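Local coordinates for alginate biosynthesis protein AlgX (Pseudomonas aeruginosa, PDB 4KNC) that takes part in O-acetylation of the exopolysaccharide alginate and protects the polymer from degradation as it crosses the periplasm, at residues Asn319-Arg324 / Ser432-Ala437; Val356-Tyr361 / Gly394-Phe399. All blocks are in the same frame, centred on the assembly; numbering follows the deposited sequence.

Interaction 1: residues Asn319-Arg324 / Ser432-Ala437; sequences NGCSGR and SICQAA
The CA atoms of Cys321 and Cys434 are the nearest across the two segments, 5.6 Å apart, where a type II' turn (Asn319 to Ser322) running into a type II turn (Cys321 to Arg324) lies against the last residues of strand 428-435. The two cysteines point at each other and form a disulfide, Cys321 SG to Cys434 SG 2.0 Å, with a chi3 of -87°, close to the 90° at which such a bond is relaxed. Cys434 reaches it with its sulfur between its own backbone N and carbonyl carbon (chi1 60°), whereas the sulfur of Cys321 lies anti to its carbonyl carbon. Beside the disulfide, the Arg324 chain bends at chi3 and places NH2 between the carbonyl oxygens of Gly320 and Gln435. Arg324 NH2 gives a fairly straight bond to Gly320 O, 2.7 Å away and near the guanidinium plane, and a second, more bent one to Gln435 O, also 2.7 Å from NH2. NH1 adds a weak bond to the same Gln435 oxygen. One arginine thereby ties the first turn to the outgoing C-terminal chain, with Arg324 NH2 3.3 Å from Cys434 SG. On the strand side, Ser432 OG turns to Ser329 OG of the neighbouring strand 326-333. The arrangement is a disulfide-closed junction at the start of the carbohydrate-binding module, fastening its entry turns to its final strand.

Interaction 2: residues Val356-Tyr361 / Gly394-Phe399; sequences VADVTY and GGRYVF
Ala357 and Phe399 open an antiparallel pairing in which strands 356-361 and 396-399 run at 166° to each other. Each peptide N and O of Ala357 and Phe399 is used between them, and Val359 and Tyr397 repeat the exchange; the straightest of these bonds is Ala357 N to Phe399 O, 2.8 Å. The last bond, Tyr361 N to Gly395 O, approaches differently: the donor stands 50° above the carbonyl plane and not on a lone pair, where the positive-phi pair Gly394 and Gly395 leads into the strand. Carbonyls also receive CA-H groups, the shortest contact being Arg396 CA to Val359 O at 3.1 Å.

On the face carrying Asp358 and Arg396, the arginine, extended from CG to NE, reaches diagonally across the strand pair, past its partner Thr360, and grips the Asp358 carboxylate side-on in a salt bridge. Arg396 NE meets Asp358 OD1 and Arg396 NH2 meets Asp358 OD2, both at 2.9 Å and on the syn side, the second more tilted; the flat groups are only 15° from coplanar. Beside the pair, Val398 packs against Val356 and against Pro315 and Leu316 of helix 307-316.

The opposite face, with Ala357, Val359, Tyr397 and Phe399, is largely hydrophobic. Ala357 CB sits over the Phe399 ring, 3.8 Å from its centroid, and at the end the Tyr361 ring meets that of Tyr397 obliquely. Their hydroxyls bond to backbone carbonyls, Tyr361 OH to Glu368 O and Tyr397 OH to Val366 O. Asp358 OD2 additionally accepts Cys321 N, and Arg396 NH1 bonds Asn319 OD1; such partners probably favour the ionised salt bridge, and these further bonds couple the sheet edge to the chain arriving from the SGNH domain.

From the N terminus, the chain leaves helix 307-316 of the SGNH hydrolase-like domain, passes through 319-324 and runs out through the carbohydrate-binding module until 432-437 returns to it: interaction 1 closes this long loop of 107 residues. Interaction 2 falls wholly within that span, closing a shorter loop of 32 residues between 356-361 and 394-399, so the two nest and do not cross. Strand 355-361 lies between the strands bearing the other partners, 428-435 and 396-400, in one four-stranded antiparallel sheet. The contacts touch directly, Ser432 O accepting Asp358 N, while Gly320 CA packs on Val398 CG1. Together they tie the chain entering the module to the sheet and to its final strand.

Interaction 1: residues Asn319-Arg324 / Ser432-Ala437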
loop_
_atom_site.group_PDB
_atom_site.type_symbol
_atom_site.label_atom_id
_atom_site.label_comp_id
_atom_site.label_asym_id
_atom_site.label_seq_id
_atom_site.Cartn_x
_atom_site.Cartn_y
_atom_site.Cartn_z
ATOM N N ASN A 319 1.124 7.835 -16.807
ATOM C CA ASN A 319 1.242 9.255 -16.486
ATOM C C ASN A 319 0.009 10.116 -16.805
ATOM O O ASN A 319 0.141 11.291 -17.145
ATOM C CB ASN A 319 2.493 9.851 -17.149
ATOM C CG ASN A 319 3.123 10.949 -16.309
ATOM O OD1 ASN A 319 2.563 11.361 -15.281
ATOM N ND2 ASN A 319 4.284 11.436 -16.740
ATOM N N GLY A 320 -1.179 9.531 -16.684
ATOM C CA GLY A 320 -2.420 10.253 -16.920
ATOM C C GLY A 320 -2.497 10.952 -18.266
ATOM O O GLY A 320 -2.530 10.308 -19.322
ATOM N N CYS A 321 -2.518 12.282 -18.230
ATOM C CA CYS A 321 -2.596 13.074 -19.458
ATOM C C CYS A 321 -1.261 13.702 -19.835
ATOM O O CYS A 321 -1.158 14.380 -20.856
ATOM C CB CYS A 321 -3.652 14.175 -19.323
ATOM S SG CYS A 321 -5.337 13.567 -19.156
ATOM N N SER A 322 -0.251 13.484 -18.998
ATOM C CA SER A 322 1.058 14.094 -19.192
ATOM C C SER A 322 1.673 13.659 -20.519
ATOM O O SER A 322 1.617 12.483 -20.887
ATOM C CB SER A 322 1.986 13.753 -18.021
ATOM O OG SER A 322 3.187 14.498 -18.081
ATOM N N GLY A 323 2.229 14.625 -21.246
ATOM C CA GLY A 323 2.828 14.371 -22.544
ATOM C C GLY A 323 1.822 14.190 -23.668
ATOM O O GLY A 323 2.188 14.152 -24.847
ATOM N N ARG A 324 0.547 14.081 -23.309
ATOM C CA ARG A 324 -0.486 13.764 -24.286
ATOM C C ARG A 324 -1.566 14.842 -24.367
ATOM O O ARG A 324 -1.927 15.453 -23.360
ATOM C CB ARG A 324 -1.069 12.376 -24.001
ATOM C CG ARG A 324 0.018 11.307 -23.931
ATOM C CD ARG A 324 -0.542 9.937 -23.661
ATOM N NE ARG A 324 -1.549 9.987 -22.616
ATOM C CZ ARG A 324 -2.779 9.513 -22.750
ATOM N NH1 ARG A 324 -3.149 8.937 -23.889
ATOM N NH2 ARG A 324 -3.635 9.605 -21.740
ATOM N N SER A 432 -7.669 18.707 -16.619
ATOM C CA SER A 432 -7.529 18.337 -18.016
ATOM C C SER A 432 -8.084 16.944 -18.263
ATOM O O SER A 432 -8.027 16.076 -17.394
ATOM C CB SER A 432 -6.061 18.403 -18.438
ATOM O OG SER A 432 -5.597 19.742 -18.399
ATOM N N ILE A 433 -8.617 16.745 -19.461
ATOM C CA ILE A 433 -9.255 15.490 -19.832
ATOM C C ILE A 433 -8.613 15.001 -21.117
ATOM O O ILE A 433 -8.510 15.752 -22.086
ATOM C CB ILE A 433 -10.765 15.699 -20.089
ATOM C CG1 ILE A 433 -11.501 15.894 -18.766
ATOM C CG2 ILE A 433 -11.367 14.518 -20.827
ATOM C CD1 ILE A 433 -11.593 14.645 -17.957
ATOM N N CYS A 434 -8.189 13.744 -21.130
ATOM C CA CYS A 434 -7.477 13.211 -22.283
ATOM C C CYS A 434 -7.938 11.823 -22.699
ATOM O O CYS A 434 -8.527 11.058 -21.913
ATOM C CB CYS A 434 -5.964 13.181 -22.030
ATOM S SG CYS A 434 -5.470 12.154 -20.618
ATOM N N GLN A 435 -7.654 11.522 -23.960
ATOM C CA GLN A 435 -7.847 10.195 -24.495
ATOM C C GLN A 435 -6.967 9.191 -23.745
ATOM O O GLN A 435 -5.894 9.534 -23.252
ATOM C CB GLN A 435 -7.568 10.163 -26.001
ATOM C CG GLN A 435 -8.093 8.919 -26.685
ATOM C CD GLN A 435 -8.539 9.188 -28.102
ATOM O OE1 GLN A 435 -8.241 10.238 -28.668
ATOM N NE2 GLN A 435 -9.267 8.242 -28.683
ATOM N N ALA A 436 -7.453 7.958 -23.641
ATOM C CA ALA A 436 -6.726 6.876 -22.993
ATOM C C ALA A 436 -6.220 5.897 -24.046
ATOM O O ALA A 436 -6.894 5.659 -25.049
ATOM C CB ALA A 436 -7.631 6.166 -22.001
ATOM N N ALA A 437 -5.036 5.331 -23.820
ATOM C CA ALA A 437 -4.454 4.373 -24.760
ATOM C C ALA A 437 -4.690 2.931 -24.321
ATOM O O ALA A 437 -5.141 2.099 -25.110
ATOM C CB ALA A 437 -2.969 4.636 -24.941
#

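Interaction 2: residues Val356-Tyr361 / Gly394-Phe399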
loop_
_atom_site.group_PDB
_atom_site.type_symbol
_atom_site.label_atom_id
_atom_site.label_comp_id
_atom_site.label_asym_id
_atom_site.label_seq_id
_atom_site.Cartn_x
_atom_site.Cartn_y
_atom_site.Cartn_z
ATOM N N VAL A 356 -9.951 9.876 -19.564
ATOM C CA VAL A 356 -9.195 10.020 -18.316
ATOM C C VAL A 356 -9.058 11.483 -17.839
ATOM O O VAL A 356 -8.929 12.408 -18.647
ATOM C CB VAL A 356 -7.806 9.324 -18.443
ATOM C CG1 VAL A 356 -6.811 9.823 -17.400
ATOM C CG2 VAL A 356 -7.969 7.810 -18.353
ATOM N N ALA A 357 -9.108 11.681 -16.522
ATOM C CA ALA A 357 -8.967 13.000 -15.908
ATOM C C ALA A 357 -7.635 13.171 -15.168
ATOM O O ALA A 357 -7.155 12.247 -14.499
ATOM C CB ALA A 357 -10.125 13.260 -14.953
ATOM N N ASP A 358 -7.068 14.371 -15.284
ATOM C CA ASP A 358 -5.776 14.723 -14.708
ATOM C C ASP A 358 -5.903 16.088 -14.041
ATOM O O ASP A 358 -6.237 17.070 -14.697
ATOM C CB ASP A 358 -4.712 14.787 -15.814
ATOM C CG ASP A 358 -3.290 14.727 -15.271
ATOM O OD1 ASP A 358 -3.052 15.215 -14.143
ATOM O OD2 ASP A 358 -2.409 14.187 -15.974
ATOM N N VAL A 359 -5.617 16.158 -12.746
ATOM C CA VAL A 359 -6.007 17.323 -11.949
ATOM C C VAL A 359 -4.949 17.766 -10.932
ATOM O O VAL A 359 -4.473 16.963 -10.143
ATOM C CB VAL A 359 -7.303 17.014 -11.161
ATOM C CG1 VAL A 359 -7.654 18.154 -10.225
ATOM C CG2 VAL A 359 -8.450 16.711 -12.108
ATOM N N THR A 360 -4.612 19.054 -10.915
ATOM C CA THR A 360 -3.550 19.543 -10.044
ATOM C C THR A 360 -3.889 20.797 -9.234
ATOM O O THR A 360 -4.048 21.887 -9.790
ATOM C CB THR A 360 -2.273 19.816 -10.846
ATOM O OG1 THR A 360 -1.846 18.607 -11.489
ATOM C CG2 THR A 360 -1.174 20.325 -9.922
ATOM N N TYR A 361 -3.985 20.632 -7.916
ATOM C CA TYR A 361 -4.118 21.757 -6.984
ATOM C C TYR A 361 -2.894 22.670 -7.003
ATOM O O TYR A 361 -1.774 22.219 -7.245
ATOM C CB TYR A 361 -4.290 21.256 -5.552
ATOM C CG TYR A 361 -5.663 20.740 -5.211
ATOM C CD1 TYR A 361 -6.782 21.552 -5.327
ATOM C CD2 TYR A 361 -5.837 19.444 -4.743
ATOM C CE1 TYR A 361 -8.038 21.083 -5.002
ATOM C CE2 TYR A 361 -7.087 18.965 -4.417
ATOM C CZ TYR A 361 -8.184 19.788 -4.545
ATOM O OH TYR A 361 -9.431 19.306 -4.214
ATOM N N GLY A 394 2.448 16.684 -5.531
ATOM C CA GLY A 394 2.373 18.025 -6.072
ATOM C C GLY A 394 0.936 18.475 -6.235
ATOM O O GLY A 394 0.641 19.349 -7.050
ATOM N N GLY A 395 0.039 17.867 -5.464
ATOM C CA GLY A 395 -1.383 18.159 -5.565
ATOM C C GLY A 395 -2.055 17.534 -6.782
ATOM O O GLY A 395 -3.211 17.831 -7.065
ATOM N N ARG A 396 -1.335 16.675 -7.503
ATOM C CA ARG A 396 -1.883 15.989 -8.675
ATOM C C ARG A 396 -2.637 14.692 -8.330
ATOM O O ARG A 396 -2.231 13.932 -7.447
ATOM C CB ARG A 396 -0.778 15.696 -9.688
ATOM C CG ARG A 396 -1.253 15.025 -10.962
ATOM C CD ARG A 396 -0.110 14.875 -11.944
ATOM N NE ARG A 396 -0.507 14.184 -13.167
ATOM C CZ ARG A 396 0.266 13.308 -13.804
ATOM N NH1 ARG A 396 1.476 13.016 -13.325
ATOM N NH2 ARG A 396 -0.163 12.720 -14.914
ATOM N N TYR A 397 -3.737 14.472 -9.050
ATOM C CA TYR A 397 -4.601 13.302 -8.951
ATOM C C TYR A 397 -4.888 12.896 -10.378
ATOM O O TYR A 397 -4.900 13.752 -11.259
ATOM C CB TYR A 397 -5.932 13.677 -8.304
ATOM C CG TYR A 397 -5.831 14.072 -6.871
ATOM C CD1 TYR A 397 -5.414 15.345 -6.508
ATOM C CD2 TYR A 397 -6.146 13.167 -5.861
ATOM C CE1 TYR A 397 -5.322 15.710 -5.179
ATOM C CE2 TYR A 397 -6.058 13.520 -4.535
ATOM C CZ TYR A 397 -5.644 14.792 -4.194
ATOM O OH TYR A 397 -5.556 15.139 -2.861
ATOM N N VAL A 398 -5.123 11.604 -10.612
ATOM C CA VAL A 398 -5.453 11.093 -11.946
ATOM C C VAL A 398 -6.459 9.952 -11.827
ATOM O O VAL A 398 -6.300 9.076 -10.983
ATOM C CB VAL A 398 -4.205 10.538 -12.667
ATOM C CG1 VAL A 398 -4.576 10.013 -14.044
ATOM C CG2 VAL A 398 -3.107 11.599 -12.784
ATOM N N PHE A 399 -7.503 9.957 -12.650
ATOM C CA PHE A 399 -8.512 8.893 -12.555
ATOM C C PHE A 399 -9.257 8.648 -13.857
ATOM O O PHE A 399 -9.439 9.559 -14.655
ATOM C CB PHE A 399 -9.504 9.147 -11.402
ATOM C CG PHE A 399 -10.391 10.360 -11.599
ATOM C CD1 PHE A 399 -9.983 11.611 -11.171
ATOM C CD2 PHE A 399 -11.640 10.240 -12.189
ATOM C CE1 PHE A 399 -10.802 12.727 -11.333
ATOM C CE2 PHE A 399 -12.464 11.352 -12.359
ATOM C CZ PHE A 399 -12.040 12.596 -11.933
#